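Local coordinates for catechol 2,3-dioxygenase (PDB 3HPY), which probably uses iron to cleave catechol with dioxygen, giving 2-hydroxy-6-oxohexa-2,4-dienoate, as an extradiol ring-cleavage dioxygenase of aromatic hydrocarbon catabolism, at residues F71-K76 with E80-D85; L112-L117 with I203-Y208. All coordinates share one frame; numbering follows the deposited sequence.

Interaction 1: residues F71-K76 with E80-D85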
# COMPACT_ATOMS: atom_id res chain seq x y z
N PHE C 71 26.20 13.84 13.85
CA PHE C 71 25.02 14.65 13.58
C PHE C 71 25.42 15.94 12.86
O PHE C 71 26.31 16.66 13.33
CB PHE C 71 24.32 15.04 14.88
CG PHE C 71 23.62 13.91 15.57
CD1 PHE C 71 22.32 13.59 15.22
CD2 PHE C 71 24.23 13.22 16.62
CE1 PHE C 71 21.63 12.60 15.90
CE2 PHE C 71 23.54 12.22 17.31
CZ PHE C 71 22.24 11.92 16.95
N LYS C 72 24.75 16.26 11.76
CA LYS C 72 25.07 17.50 11.07
C LYS C 72 24.34 18.63 11.79
O LYS C 72 23.20 18.43 12.23
CB LYS C 72 24.63 17.46 9.60
CG LYS C 72 24.96 18.74 8.86
CD LYS C 72 24.85 18.60 7.36
CE LYS C 72 25.14 19.93 6.69
NZ LYS C 72 25.24 19.78 5.22
N VAL C 73 24.99 19.78 11.95
CA VAL C 73 24.35 20.93 12.62
C VAL C 73 24.09 22.02 11.58
O VAL C 73 24.57 21.93 10.45
CB VAL C 73 25.23 21.49 13.77
CG1 VAL C 73 25.58 20.38 14.75
CG2 VAL C 73 26.48 22.15 13.21
N LEU C 74 23.36 23.07 11.96
CA LEU C 74 23.03 24.12 11.00
C LEU C 74 24.23 24.71 10.26
O LEU C 74 24.25 24.69 9.01
CB LEU C 74 22.25 25.24 11.69
CG LEU C 74 21.53 26.24 10.78
CD1 LEU C 74 20.55 25.53 9.84
CD2 LEU C 74 20.77 27.23 11.64
N ASP C 75 25.20 25.23 10.99
CA ASP C 75 26.39 25.83 10.37
C ASP C 75 27.62 25.84 11.29
O ASP C 75 27.56 25.39 12.44
CB ASP C 75 26.07 27.27 9.94
CG ASP C 75 25.32 28.05 11.01
OD1 ASP C 75 25.78 28.04 12.18
OD2 ASP C 75 24.28 28.66 10.70
N LYS C 76 28.73 26.36 10.78
CA LYS C 76 29.97 26.42 11.55
C LYS C 76 29.77 27.18 12.86
O LYS C 76 30.28 26.79 13.90
CB LYS C 76 31.08 27.07 10.71
CG LYS C 76 31.47 26.25 9.49
CD LYS C 76 32.30 27.07 8.50
CE LYS C 76 31.43 28.09 7.77
NZ LYS C 76 32.22 29.14 7.07
N GLU C 80 30.63 25.58 16.59
CA GLU C 80 31.46 26.17 17.64
C GLU C 80 30.63 26.35 18.90
O GLU C 80 31.05 26.01 20.00
CB GLU C 80 31.98 27.54 17.19
CG GLU C 80 32.79 27.53 15.90
CD GLU C 80 33.99 26.62 15.98
OE1 GLU C 80 34.46 26.35 17.11
OE2 GLU C 80 34.48 26.17 14.92
N LYS C 81 29.43 26.88 18.71
CA LYS C 81 28.49 27.13 19.80
C LYS C 81 28.25 25.87 20.63
O LYS C 81 28.35 25.89 21.86
CB LYS C 81 27.19 27.65 19.19
CG LYS C 81 26.32 28.44 20.13
CD LYS C 81 25.39 27.56 20.93
CE LYS C 81 24.41 28.40 21.72
NZ LYS C 81 23.49 27.56 22.54
N LEU C 82 27.96 24.75 19.96
CA LEU C 82 27.72 23.50 20.66
C LEU C 82 28.98 22.92 21.31
O LEU C 82 28.92 22.39 22.42
CB LEU C 82 27.08 22.50 19.70
CG LEU C 82 25.66 22.96 19.35
CD1 LEU C 82 25.14 22.23 18.13
CD2 LEU C 82 24.76 22.74 20.56
N ASP C 83 30.11 23.01 20.63
CA ASP C 83 31.36 22.52 21.21
C ASP C 83 31.52 23.22 22.57
O ASP C 83 31.76 22.57 23.58
CB ASP C 83 32.54 22.85 20.28
CG ASP C 83 33.87 22.26 20.76
OD1 ASP C 83 34.92 22.67 20.21
OD2 ASP C 83 33.89 21.39 21.66
N ALA C 84 31.35 24.54 22.59
CA ALA C 84 31.48 25.32 23.82
C ALA C 84 30.51 24.91 24.92
O ALA C 84 30.88 24.85 26.10
CB ALA C 84 31.32 26.80 23.53
N ASP C 85 29.27 24.64 24.55
CA ASP C 85 28.25 24.24 25.52
C ASP C 85 28.56 22.86 26.08
O ASP C 85 28.21 22.54 27.21
CB ASP C 85 26.86 24.23 24.87
CG ASP C 85 26.48 25.58 24.29
OD1 ASP C 85 26.78 26.62 24.93
OD2 ASP C 85 25.86 25.62 23.21
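Val-73 and Leu-82 meet through one methyl each. CG1 of Val-73 lies 3.9 Å from CD1 of Leu-82, and the two side chains run past each other in opposite directions. Both CB atoms already point across the contact. In Val-73, CG1 stands opposite the carbonyl carbon (chi1 -55°), which leaves CG2 wedged between the backbone N and that carbon. Val-6 packs on Leu-82, and Leu-79 and Leu-120 on Val-73.

The second link is a backbone one. Lys-76 already belongs to helix 76-89, so the i to i+4 bond of the helix's own first turn spans the two segments. Glu-80 N donates to Lys-76 O at 3.0 Å, nearly straight at 173°. Beside this bond, CG of Glu-80 sits 3.3 Å from Lys-76 O. The Glu-80 chain bends at chi2, and its carboxylate makes a salt bridge with Arg-95, which also pairs with Asp-83, so one guanidinium serves two acids of the helix. The Lys-76 side chain leads away from Glu-80.

At the start of the helix, Asp-75 is the N-cap: its side chain caps a backbone N in the first turn, and its OD1 also bonds to Thr-78 OG1.

The contact therefore joins the end of strand 65-73 to the first turns of helix 76-89. It is a short strand-to-helix connection, made by Leu-74 and Asp-75, in the N-terminal VOC (vicinal oxygen chelate) domain, where the helix packs on the sheet.

Interaction 2: residues L112-L117 with I203-Y208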
# COMPACT_ATOMS: atom_id res chain seq x y z
N LEU C 112 29.99 9.80 25.45
CA LEU C 112 28.85 9.86 26.36
C LEU C 112 29.07 8.90 27.52
O LEU C 112 29.93 8.02 27.46
CB LEU C 112 27.55 9.49 25.63
CG LEU C 112 26.88 10.48 24.67
CD1 LEU C 112 25.70 9.78 24.00
CD2 LEU C 112 26.40 11.72 25.43
N PRO C 113 28.27 9.05 28.59
CA PRO C 113 28.36 8.19 29.77
C PRO C 113 28.11 6.73 29.40
O PRO C 113 28.59 5.81 30.07
CB PRO C 113 27.25 8.73 30.67
CG PRO C 113 27.22 10.17 30.32
CD PRO C 113 27.33 10.16 28.82
N SER C 114 27.36 6.54 28.32
CA SER C 114 27.01 5.21 27.82
C SER C 114 28.17 4.58 27.06
O SER C 114 28.08 3.44 26.60
CB SER C 114 25.79 5.30 26.91
OG SER C 114 26.02 6.19 25.82
N GLY C 115 29.26 5.33 26.92
CA GLY C 115 30.43 4.81 26.24
C GLY C 115 30.51 5.07 24.75
O GLY C 115 31.56 4.86 24.15
N HIS C 116 29.41 5.52 24.14
CA HIS C 116 29.37 5.77 22.70
C HIS C 116 29.96 7.11 22.31
O HIS C 116 29.73 8.12 22.97
CB HIS C 116 27.94 5.70 22.17
CG HIS C 116 27.18 4.51 22.66
ND1 HIS C 116 26.53 4.49 23.87
CD2 HIS C 116 27.03 3.28 22.13
CE1 HIS C 116 26.01 3.30 24.06
NE2 HIS C 116 26.30 2.54 23.02
N LEU C 117 30.70 7.12 21.21
CA LEU C 117 31.31 8.34 20.70
C LEU C 117 30.34 9.04 19.76
O LEU C 117 29.79 8.43 18.85
CB LEU C 117 32.60 8.01 19.94
CG LEU C 117 33.60 7.08 20.64
CD1 LEU C 117 34.88 7.02 19.83
CD2 LEU C 117 33.88 7.58 22.04
N ILE C 203 17.44 9.50 17.36
CA ILE C 203 18.32 8.58 18.07
C ILE C 203 17.63 8.05 19.32
O ILE C 203 16.77 8.72 19.90
CB ILE C 203 19.66 9.28 18.45
CG1 ILE C 203 20.69 8.24 18.92
CG2 ILE C 203 19.41 10.32 19.54
CD1 ILE C 203 22.11 8.80 19.01
N ALA C 204 17.99 6.83 19.73
CA ALA C 204 17.40 6.23 20.93
C ALA C 204 18.47 5.48 21.71
O ALA C 204 19.48 5.07 21.15
CB ALA C 204 16.26 5.29 20.56
N PHE C 205 18.22 5.31 23.01
CA PHE C 205 19.14 4.61 23.92
C PHE C 205 18.36 3.67 24.84
O PHE C 205 17.24 3.97 25.27
CB PHE C 205 19.91 5.59 24.82
CG PHE C 205 20.89 6.47 24.09
CD1 PHE C 205 20.49 7.68 23.54
CD2 PHE C 205 22.22 6.09 23.97
CE1 PHE C 205 21.40 8.50 22.87
CE2 PHE C 205 23.14 6.90 23.31
CZ PHE C 205 22.73 8.11 22.76
N VAL C 206 18.98 2.53 25.14
CA VAL C 206 18.36 1.57 26.04
C VAL C 206 19.37 1.24 27.14
O VAL C 206 20.54 0.99 26.85
CB VAL C 206 17.97 0.28 25.28
CG1 VAL C 206 17.32 -0.70 26.24
CG2 VAL C 206 17.01 0.62 24.16
N GLU C 207 18.92 1.27 28.39
CA GLU C 207 19.78 0.99 29.54
C GLU C 207 20.45 -0.36 29.38
O GLU C 207 19.77 -1.37 29.18
CB GLU C 207 18.97 1.02 30.83
CG GLU C 207 19.80 1.01 32.10
CD GLU C 207 20.50 2.34 32.36
OE1 GLU C 207 19.81 3.39 32.37
OE2 GLU C 207 21.74 2.35 32.56
N TYR C 208 21.77 -0.39 29.47
CA TYR C 208 22.51 -1.63 29.32
C TYR C 208 23.83 -1.58 30.08
O TYR C 208 24.54 -0.58 30.03
CB TYR C 208 22.78 -1.88 27.84
CG TYR C 208 23.21 -3.28 27.51
CD1 TYR C 208 22.38 -4.36 27.78
CD2 TYR C 208 24.44 -3.52 26.89
CE1 TYR C 208 22.76 -5.66 27.44
CE2 TYR C 208 24.83 -4.81 26.54
CZ TYR C 208 23.98 -5.88 26.82
OH TYR C 208 24.36 -7.15 26.47
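Phe-205 puts the far end of its ring against the loop 112-117, where three side chains meet it. CD1 of Leu-112 comes closest, 3.6 Å from CZ and 3.9 Å from CE2 of Phe-205. It approaches the ring obliquely, and the two side chains cross at about a right angle. The CG of Phe-205 stands opposite its carbonyl carbon (chi1 -67°), which extends the ring from strand 203-207 to the loop.

Two polar side chains meet the same corner of the ring. Ser-114 OG lies 3.9 Å from Phe-205 CE2 and is also oblique to the ring. His-116 ND1 lies near the plane of the phenyl ring, at its edge, 4.2 Å from CE2. The His-116 and Phe-205 side chains run past each other in opposite directions.

Ser-114 and His-116 are bonded to each other. OG of Ser-114 and ND1 of His-116 are 2.6 Å apart. The serine hydroxyl is tucked between its own backbone N and carbonyl carbon (chi1 58°), and this turns it to the imidazole. The other imidazole nitrogen, NE2, bonds to the carbonyl O of Lys-213. Both ring nitrogens are thus engaged, which fixes the rotation of His-116.

A type I turn from Leu-112 to Gly-115 shapes the loop. Gly-115 N bonds to Leu-112 O at 2.8 Å, and Leu-112 N bonds to His-116 O at 3.0 Å across the loop's base. Helix 162-171 packs beside the contact: Phe-169 touches both Leu-112 and Phe-205, and Val-165 touches Phe-205.

All four touching residues are buried. The contact is essentially apolar, since the serine and histidine satisfy their polar atoms within the loop and at Lys-213 and offer the phenyl ring mainly van der Waals contact.

The two contacts have centres 20 Å apart and follow one another along the chain. They still touch. Phe-71, in segment 71-76, brings CZ to within 3.7 Å of CD1 of Ile-203, in segment 203-208. Strand 65-73 thus leads from the helix contact of interaction 1 to the second half of the chain. Interaction 1 stays within the N-terminal half and lies away from the iron site. Interaction 2 ties that half to the C-terminal one, which carries the iron ligands His-154, His-216 and Glu-267. There the Phe-205 side chain is about 10 Å from that of His-154 and about 11 Å from bound 4-methylcatechol.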